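Local coordinates for tail fiber protein (Pseudomonas aeruginosa, PDB 6CL6) that forms the trimeric tail fiber of the R2 pyocin, a contractile bactericidal particle, and probably recognises receptors on the target cell surface, at residues 42-47 with 56-61; 68-73 with 94-99. All coordinates share one frame; numbering follows the deposited sequence. Where two conformers were deposited one is given.

Contact 1: residues 42-47 with 56-61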
ATOM      1  N   THR A  42      36.566  69.432  -7.535  1.00 15.55           N
ATOM      2  CA  THR A  42      36.023  70.790  -7.506  1.00 19.56           C
ATOM      3  C   THR A  42      36.292  71.591  -8.776  1.00  9.79           C
ATOM      4  O   THR A  42      35.995  72.799  -8.805  1.00 13.27           O
ATOM      5  CB  THR A  42      36.599  71.582  -6.315  1.00  9.22           C
ATOM      6  OG1 THR A  42      38.006  71.622  -6.444  1.00 13.68           O
ATOM      7  CG2 THR A  42      36.229  70.938  -5.020  1.00 13.73           C
ATOM      8  N   ALA A  43      36.874  70.981  -9.813  1.00  8.70           N
ATOM      9  CA  ALA A  43      37.294  71.784 -10.970  1.00  9.59           C
ATOM     10  C   ALA A  43      36.122  72.259 -11.821  1.00 22.79           C
ATOM     11  O   ALA A  43      36.226  73.287 -12.502  1.00 14.53           O
ATOM     12  CB  ALA A  43      38.273  70.996 -11.842  1.00  9.67           C
ATOM     13  N   VAL A  44      35.012  71.527 -11.833  1.00 12.83           N
ATOM     14  CA  VAL A  44      33.845  71.911 -12.608  1.00  9.08           C
ATOM     15  C   VAL A  44      32.630  71.854 -11.697  1.00 14.58           C
ATOM     16  O   VAL A  44      32.648  71.227 -10.640  1.00 13.58           O
ATOM     17  CB  VAL A  44      33.637  71.049 -13.862  1.00 16.63           C
ATOM     18  CG1 VAL A  44      34.767  71.282 -14.881  1.00 12.42           C
ATOM     19  CG2 VAL A  44      33.507  69.569 -13.486  1.00 15.33           C
ATOM     20  N   SER A  45      31.570  72.539 -12.097  1.00 13.51           N
ATOM     21  CA  SER A  45      30.384  72.604 -11.245  1.00  9.97           C
ATOM     22  C   SER A  45      29.846  71.191 -11.018  1.00 18.29           C
ATOM     23  O   SER A  45      30.069  70.276 -11.814  1.00 18.65           O
ATOM     24  CB  SER A  45      29.283  73.474 -11.868  1.00  9.72           C
ATOM     25  OG  SER A  45      28.593  72.794 -12.894  1.00 23.03           O
ATOM     26  N   ASN A  46      29.121  71.023  -9.926  0.62 12.66           N
ATOM     27  CA  ASN A  46      28.653  69.694  -9.537  0.62 17.02           C
ATOM     28  C   ASN A  46      27.405  69.249 -10.300  0.62  9.10           C
ATOM     29  O   ASN A  46      26.755  68.263  -9.888  0.62  8.98           O
ATOM     30  CB  ASN A  46      28.405  69.637  -8.026  0.62 17.48           C
ATOM     31  CG  ASN A  46      27.261  70.532  -7.577  0.62 14.97           C
ATOM     32  OD1 ASN A  46      26.415  70.948  -8.384  0.62 18.91           O
ATOM     33  ND2 ASN A  46      27.232  70.828  -6.289  0.62 19.70           N
ATOM     34  N   SER A  47      27.053  69.914 -11.397  0.62 14.78           N
ATOM     35  CA  SER A  47      26.050  69.415 -12.330  0.62 13.97           C
ATOM     36  C   SER A  47      26.626  69.217 -13.732  0.62 10.24           C
ATOM     37  O   SER A  47      25.873  69.075 -14.695  0.62 17.72           O
ATOM     38  CB  SER A  47      24.847  70.361 -12.387  0.62 32.62           C
ATOM     39  OG  SER A  47      25.208  71.597 -12.956  0.62 22.82           O
ATOM     40  N   PRO A  56      40.346  64.924 -14.980  1.00 10.94           N
ATOM     41  CA  PRO A  56      40.337  63.529 -14.547  1.00  8.80           C
ATOM     42  C   PRO A  56      39.496  63.244 -13.333  1.00 11.92           C
ATOM     43  O   PRO A  56      39.284  62.073 -13.034  1.00  9.57           O
ATOM     44  CB  PRO A  56      41.814  63.234 -14.279  1.00 11.58           C
ATOM     45  CG  PRO A  56      42.447  64.569 -14.027  1.00 14.45           C
ATOM     46  CD  PRO A  56      41.682  65.547 -14.880  1.00 17.55           C
ATOM     47  N   LEU A  57      38.934  64.255 -12.679  1.00  8.29           N
ATOM     48  CA  LEU A  57      38.059  64.055 -11.540  1.00 13.72           C
ATOM     49  C   LEU A  57      36.989  65.144 -11.529  1.00 18.54           C
ATOM     50  O   LEU A  57      37.291  66.328 -11.676  1.00 13.65           O
ATOM     51  CB  LEU A  57      38.878  64.044 -10.232  1.00  7.26           C
ATOM     52  CG  LEU A  57      38.095  63.808  -8.948  1.00  8.69           C
ATOM     53  CD1 LEU A  57      37.566  62.434  -8.858  1.00  7.13           C
ATOM     54  CD2 LEU A  57      38.939  64.091  -7.760  1.00  7.04           C
ATOM     55  N   MET A  58      35.728  64.727 -11.425  1.00  9.14           N
ATOM     56  CA  MET A  58      34.620  65.633 -11.191  1.00 12.50           C
ATOM     57  C   MET A  58      33.650  64.953 -10.228  1.00 12.31           C
ATOM     58  O   MET A  58      33.755  63.748  -9.933  1.00 17.60           O
ATOM     59  CB  MET A  58      33.892  66.012 -12.475  1.00 19.82           C
ATOM     60  CG  MET A  58      33.301  64.808 -13.190  1.00 15.83           C
ATOM     61  SD  MET A  58      32.470  65.233 -14.732  1.00 28.54           S
ATOM     62  CE  MET A  58      33.720  66.189 -15.582  1.00 42.98           C
ATOM     63  N   LEU A  59      32.727  65.750  -9.700  1.00  8.07           N
ATOM     64  CA  LEU A  59      31.629  65.289  -8.852  1.00 10.31           C
ATOM     65  C   LEU A  59      30.341  65.840  -9.453  1.00 11.73           C
ATOM     66  O   LEU A  59      30.243  67.044  -9.690  1.00 10.78           O
ATOM     67  CB  LEU A  59      31.763  65.769  -7.418  1.00 18.47           C
ATOM     68  CG  LEU A  59      30.597  65.576  -6.421  1.00  9.88           C
ATOM     69  CD1 LEU A  59      30.359  64.108  -6.122  1.00  7.65           C
ATOM     70  CD2 LEU A  59      30.868  66.347  -5.150  1.00 21.87           C
ATOM     71  N   THR A  60      29.366  64.971  -9.722  1.00  8.25           N
ATOM     72  CA  THR A  60      28.198  65.451 -10.427  1.00 14.28           C
ATOM     73  C   THR A  60      27.031  64.514 -10.175  1.00 15.64           C
ATOM     74  O   THR A  60      27.211  63.320  -9.965  1.00 12.35           O
ATOM     75  CB  THR A  60      28.467  65.573 -11.936  1.00  8.68           C
ATOM     76  OG1 THR A  60      27.299  65.988 -12.616  1.00 15.41           O
ATOM     77  CG2 THR A  60      28.975  64.279 -12.502  1.00  8.59           C
ATOM     78  N   ASN A  61      25.835  65.100 -10.184  1.00 11.96           N
ATOM     79  CA  ASN A  61      24.585  64.331 -10.172  1.00 13.88           C
ATOM     80  C   ASN A  61      23.900  64.411 -11.523  1.00  9.12           C
ATOM     81  O   ASN A  61      22.707  64.143 -11.639  1.00 20.93           O
ATOM     82  CB  ASN A  61      23.663  64.811  -9.058  1.00  9.47           C
ATOM     83  CG  ASN A  61      23.193  66.238  -9.266  1.00 14.03           C
ATOM     84  OD1 ASN A  61      23.728  66.959 -10.090  1.00 14.16           O
ATOM     85  ND2 ASN A  61      22.182  66.651  -8.492  1.00 19.46           N
TER
HETATM   86  O   HOH W   1      38.400  68.461  -9.927  1.00  9.71           O
HETATM   87  O   HOH W   2      33.536  68.673  -9.999  1.00 10.09           O
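Val44 rests on Met58 where an irregular loop, 42-47, runs alongside strand 57-60, an outermost strand within the chain of a five-stranded antiparallel sheet. CG2 of Val44 meets CB of Met58 at 3.7 Å, and the methionine, bent at chi3 (52°), curls its CE back to within 4.0 Å of the same methyl. The segments head the same way, 11° apart, yet a direct backbone hydrogen bond crosses only near Asn46. There the backbones draw together: CA of Asn46 approaches O of Leu59 at 3.1 Å and CA of Thr60 approaches O of Asn46 at 3.2 Å, both as CA-H...O contacts, while a weak hydrogen bond runs from Asn61 N to Asn46 O. Leu59 O is buried here without a conventional hydrogen-bond partner. Farther back, two waters fill in for direct pairing: one links Ala43 N with Leu57 O, the other Val44 O with Leu59 N. The strand's other edge pairs with strand 72-79, and Tyr79 of the second subunit packs on Asn46 and Leu59. A chi1 of 177° swings Thr60 OG1 across from its own nitrogen to hydrogen-bond Ser48 O, the same OG1 lying 3.5 Å from Ser47 C.

Contact 2: residues 68-73 with 94-99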
ATOM      1  N   ALA A  68      20.545  57.938 -11.721  1.00 17.68           N
ATOM      2  CA  ALA A  68      19.848  59.207 -11.833  1.00 30.85           C
ATOM      3  C   ALA A  68      19.391  59.716 -10.468  1.00 12.03           C
ATOM      4  O   ALA A  68      18.870  58.961  -9.627  1.00 12.16           O
ATOM      5  CB  ALA A  68      18.648  59.054 -12.769  1.00 26.75           C
ATOM      6  N   GLY A  69      19.583  61.018 -10.262  1.00  9.78           N
ATOM      7  CA  GLY A  69      19.286  61.638  -8.991  1.00 20.39           C
ATOM      8  C   GLY A  69      20.374  61.590  -7.953  1.00 23.61           C
ATOM      9  O   GLY A  69      20.196  62.184  -6.887  1.00 19.40           O
ATOM     10  N   ARG A  70      21.508  60.921  -8.217  1.00 11.26           N
ATOM     11  CA  ARG A  70      22.551  60.773  -7.198  1.00  9.99           C
ATOM     12  C   ARG A  70      23.883  61.359  -7.663  1.00 11.71           C
ATOM     13  O   ARG A  70      24.240  61.260  -8.855  1.00 14.62           O
ATOM     14  CB  ARG A  70      22.763  59.312  -6.834  1.00 14.85           C
ATOM     15  CG  ARG A  70      21.611  58.792  -5.957  1.00 18.39           C
ATOM     16  CD  ARG A  70      21.859  57.369  -5.549  1.00 20.27           C
ATOM     17  NE  ARG A  70      23.022  57.233  -4.678  1.00 16.64           N
ATOM     18  CZ  ARG A  70      23.541  56.073  -4.345  1.00 23.71           C
ATOM     19  NH1 ARG A  70      22.998  54.955  -4.806  1.00 27.45           N
ATOM     20  NH2 ARG A  70      24.589  56.023  -3.541  1.00 23.75           N
ATOM     21  N   TYR A  71      24.590  61.965  -6.715  1.00  8.26           N
ATOM     22  CA  TYR A  71      25.942  62.414  -6.967  1.00  8.66           C
ATOM     23  C   TYR A  71      26.930  61.247  -7.011  1.00 13.15           C
ATOM     24  O   TYR A  71      26.875  60.327  -6.194  1.00 11.13           O
ATOM     25  CB  TYR A  71      26.390  63.401  -5.897  1.00  8.10           C
ATOM     26  CG  TYR A  71      25.737  64.768  -6.019  1.00 14.47           C
ATOM     27  CD1 TYR A  71      26.261  65.752  -6.843  1.00 16.07           C
ATOM     28  CD2 TYR A  71      24.565  65.052  -5.324  1.00 19.42           C
ATOM     29  CE1 TYR A  71      25.648  66.974  -6.984  1.00 13.54           C
ATOM     30  CE2 TYR A  71      23.949  66.315  -5.438  1.00 11.43           C
ATOM     31  CZ  TYR A  71      24.500  67.260  -6.267  1.00 18.65           C
ATOM     32  OH  TYR A  71      23.903  68.473  -6.398  1.00 21.14           O
ATOM     33  N   PHE A  72      27.846  61.299  -7.972  1.00 12.32           N
ATOM     34  CA  PHE A  72      28.972  60.382  -8.040  1.00  9.04           C
ATOM     35  C   PHE A  72      30.250  61.153  -8.349  1.00  7.87           C
ATOM     36  O   PHE A  72      30.260  62.041  -9.230  1.00 10.15           O
ATOM     37  CB  PHE A  72      28.765  59.284  -9.128  1.00  9.05           C
ATOM     38  CG  PHE A  72      27.879  58.160  -8.691  1.00 12.10           C
ATOM     39  CD1 PHE A  72      26.528  58.354  -8.477  1.00 12.31           C
ATOM     40  CD2 PHE A  72      28.436  56.901  -8.408  1.00 12.83           C
ATOM     41  CE1 PHE A  72      25.718  57.301  -8.036  1.00 13.58           C
ATOM     42  CE2 PHE A  72      27.631  55.852  -7.968  1.00 18.78           C
ATOM     43  CZ  PHE A  72      26.283  56.058  -7.790  1.00 17.81           C
ATOM     44  N   TYR A  73      31.338  60.759  -7.673  1.00  8.98           N
ATOM     45  CA  TYR A  73      32.679  61.116  -8.124  1.00 11.35           C
ATOM     46  C   TYR A  73      32.988  60.341  -9.385  1.00 10.98           C
ATOM     47  O   TYR A  73      32.752  59.124  -9.448  1.00 11.12           O
ATOM     48  CB  TYR A  73      33.726  60.781  -7.069  1.00  7.20           C
ATOM     49  CG  TYR A  73      33.550  61.437  -5.738  1.00  9.05           C
ATOM     50  CD1 TYR A  73      32.812  60.834  -4.736  1.00  8.83           C
ATOM     51  CD2 TYR A  73      34.191  62.632  -5.463  1.00 11.57           C
ATOM     52  CE1 TYR A  73      32.693  61.469  -3.501  1.00  9.55           C
ATOM     53  CE2 TYR A  73      34.099  63.230  -4.260  1.00  7.02           C
ATOM     54  CZ  TYR A  73      33.348  62.663  -3.292  1.00  9.43           C
ATOM     55  OH  TYR A  73      33.277  63.323  -2.070  1.00 11.83           O
ATOM     56  N   ASN A  94      27.369  59.393  -1.422  1.00 14.50           N
ATOM     57  CA  ASN A  94      26.661  59.282  -0.160  1.00 14.35           C
ATOM     58  C   ASN A  94      25.722  58.079  -0.210  1.00 12.17           C
ATOM     59  O   ASN A  94      25.592  57.425  -1.233  1.00 15.26           O
ATOM     60  CB  ASN A  94      25.866  60.570   0.104  1.00 18.04           C
ATOM     61  CG  ASN A  94      24.720  60.749  -0.860  1.00 15.65           C
ATOM     62  OD1 ASN A  94      24.904  60.871  -2.060  1.00 20.13           O
ATOM     63  ND2 ASN A  94      23.498  60.766  -0.329  1.00 16.39           N
ATOM     64  N   ALA A  95      25.104  57.786   0.939  1.00 11.67           N
ATOM     65  CA  ALA A  95      23.977  56.876   1.076  1.00 10.78           C
ATOM     66  C   ALA A  95      24.369  55.413   0.994  1.00 25.73           C
ATOM     67  O   ALA A  95      23.962  54.623   1.861  1.00 13.50           O
ATOM     68  CB  ALA A  95      22.894  57.187   0.041  1.00 17.48           C
ATOM     69  N   THR A  96      25.110  55.037  -0.056  1.00 11.55           N
ATOM     70  CA  THR A  96      25.609  53.670  -0.214  1.00 10.33           C
ATOM     71  C   THR A  96      27.033  53.731  -0.755  1.00 20.86           C
ATOM     72  O   THR A  96      27.508  54.793  -1.179  1.00 21.42           O
ATOM     73  CB  THR A  96      24.747  52.854  -1.187  1.00 19.07           C
ATOM     74  OG1 THR A  96      24.869  53.418  -2.492  1.00 17.51           O
ATOM     75  CG2 THR A  96      23.270  52.870  -0.803  1.00 22.89           C
ATOM     76  N   SER A  97      27.710  52.578  -0.766  1.00 10.15           N
ATOM     77  CA  SER A  97      29.075  52.438  -1.296  1.00  9.45           C
ATOM     78  C   SER A  97      28.984  51.635  -2.585  1.00 16.84           C
ATOM     79  O   SER A  97      28.855  50.402  -2.548  1.00 12.87           O
ATOM     80  CB  SER A  97      29.998  51.711  -0.296  1.00 10.07           C
ATOM     81  OG  SER A  97      30.132  52.452   0.914  1.00 14.30           O
ATOM     82  N   GLU A  98      29.020  52.339  -3.722  1.00 13.92           N
ATOM     83  CA  GLU A  98      28.834  51.741  -5.031  1.00  8.27           C
ATOM     84  C   GLU A  98      29.886  52.228  -6.013  1.00 17.29           C
ATOM     85  O   GLU A  98      30.374  53.352  -5.910  1.00 13.69           O
ATOM     86  CB  GLU A  98      27.465  52.080  -5.617  1.00 11.48           C
ATOM     87  CG  GLU A  98      26.331  51.474  -4.865  1.00 13.04           C
ATOM     88  CD  GLU A  98      24.968  51.927  -5.344  1.00 18.22           C
ATOM     89  OE1 GLU A  98      24.780  52.167  -6.557  1.00 23.79           O
ATOM     90  OE2 GLU A  98      24.088  52.072  -4.477  1.00 23.86           O
ATOM     91  N   MET A  99      30.173  51.380  -7.009  1.00 19.24           N
ATOM     92  CA  MET A  99      31.119  51.704  -8.088  1.00 18.04           C
ATOM     93  C   MET A  99      30.592  51.223  -9.426  1.00 20.07           C
ATOM     94  O   MET A  99      30.011  50.126  -9.521  1.00 12.91           O
ATOM     95  CB  MET A  99      32.484  51.045  -7.835  1.00  8.83           C
ATOM     96  CG  MET A  99      33.529  51.295  -8.920  1.00 10.58           C
ATOM     97  SD  MET A  99      35.076  50.360  -8.689  1.00 12.01           S
ATOM     98  CE  MET A  99      35.686  51.126  -7.203  1.00 23.02           C
TER
HETATM   99  O   HOH W   3      25.330  59.115  -4.091  1.00  9.32           O
HETATM  100  O   HOH W   4      23.334  61.936  -4.057  1.00 14.41           O
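Arg70 reaches across to Asn94, Thr96 and Glu98, joining the lead-in to strand 72-79 to the loop between strands 85-92 and 99-104 of the antiparallel sheet, a loop that contains a classic gamma turn centred on Ala95. The charged interaction is a salt bridge through a single guanidinium nitrogen: NH1 of Arg70 donates to OE2 of Glu98 at 3.1 Å, nearly straight at 167°. OE2 lies in the guanidinium plane, but the two flat groups stand 84° apart, and NH1 meets the oxygen from above the carboxylate plane. A turn at chi3 (65°) bends the arginine chain on its way to this position.

Neutral acceptors hold the other terminal nitrogen. NH2 of Arg70 bonds Thr96 OG1 at 2.8 Å and Asn94 O at 2.9 Å, both tilted somewhat from the guanidinium plane; together with the salt bridge, these bonds should restrict rotation of the group. In the gamma turn Thr96 N bonds back to Asn94 O, so that this carbonyl serves both Thr96 N and Arg70 NH2. Within the loop, OG1 of Thr96 donates a hydrogen bond to Glu98 OE2, approaching from the same face as NH1, so the hydroxyl links arginine to carboxylate. Tyr100 OH binds the other carboxylate oxygen, OE1.

Water adds a further layer. One molecule accepts from Arg70 NE and lies close to both Tyr71 O and Asn94 OD1; a second joins Tyr71 N to Asn94 OD1.

The Phe72 ring packs on Ala90 and Ser92 of the adjacent strand. The loop also faces the second subunit, whose Pro116 O bonds Ser97 OG and whose Tyr105 packs on Asn94. Across the contact the ring makes a loose van der Waals approach to Glu98 oxygens, with CZ of Phe72 lying 4.3 Å from OE1 of Glu98.

In the fold
Contact 1 closes before contact 2 opens along the chain, and their centres lie 13 Å apart toward the N-terminal end of the elongated fiber. Both belong to one five-stranded antiparallel sheet, in which strands 57-60 and 72-79 are successive neighbours. The two contacts meet directly there: Thr60 O and Phe72 N, 2.9 Å apart, form a probable hydrogen bond, and Tyr71 CE1 packs against Asn46 O at 3.4 Å. Contact 1 lays a loop along the outer strand, whereas contact 2 ties the start of the next strand to the loop joining strands 85-92 and 99-104. Each also touches the second subunit, placing this small sheet at the interface, consistent with a part in holding the trimer together.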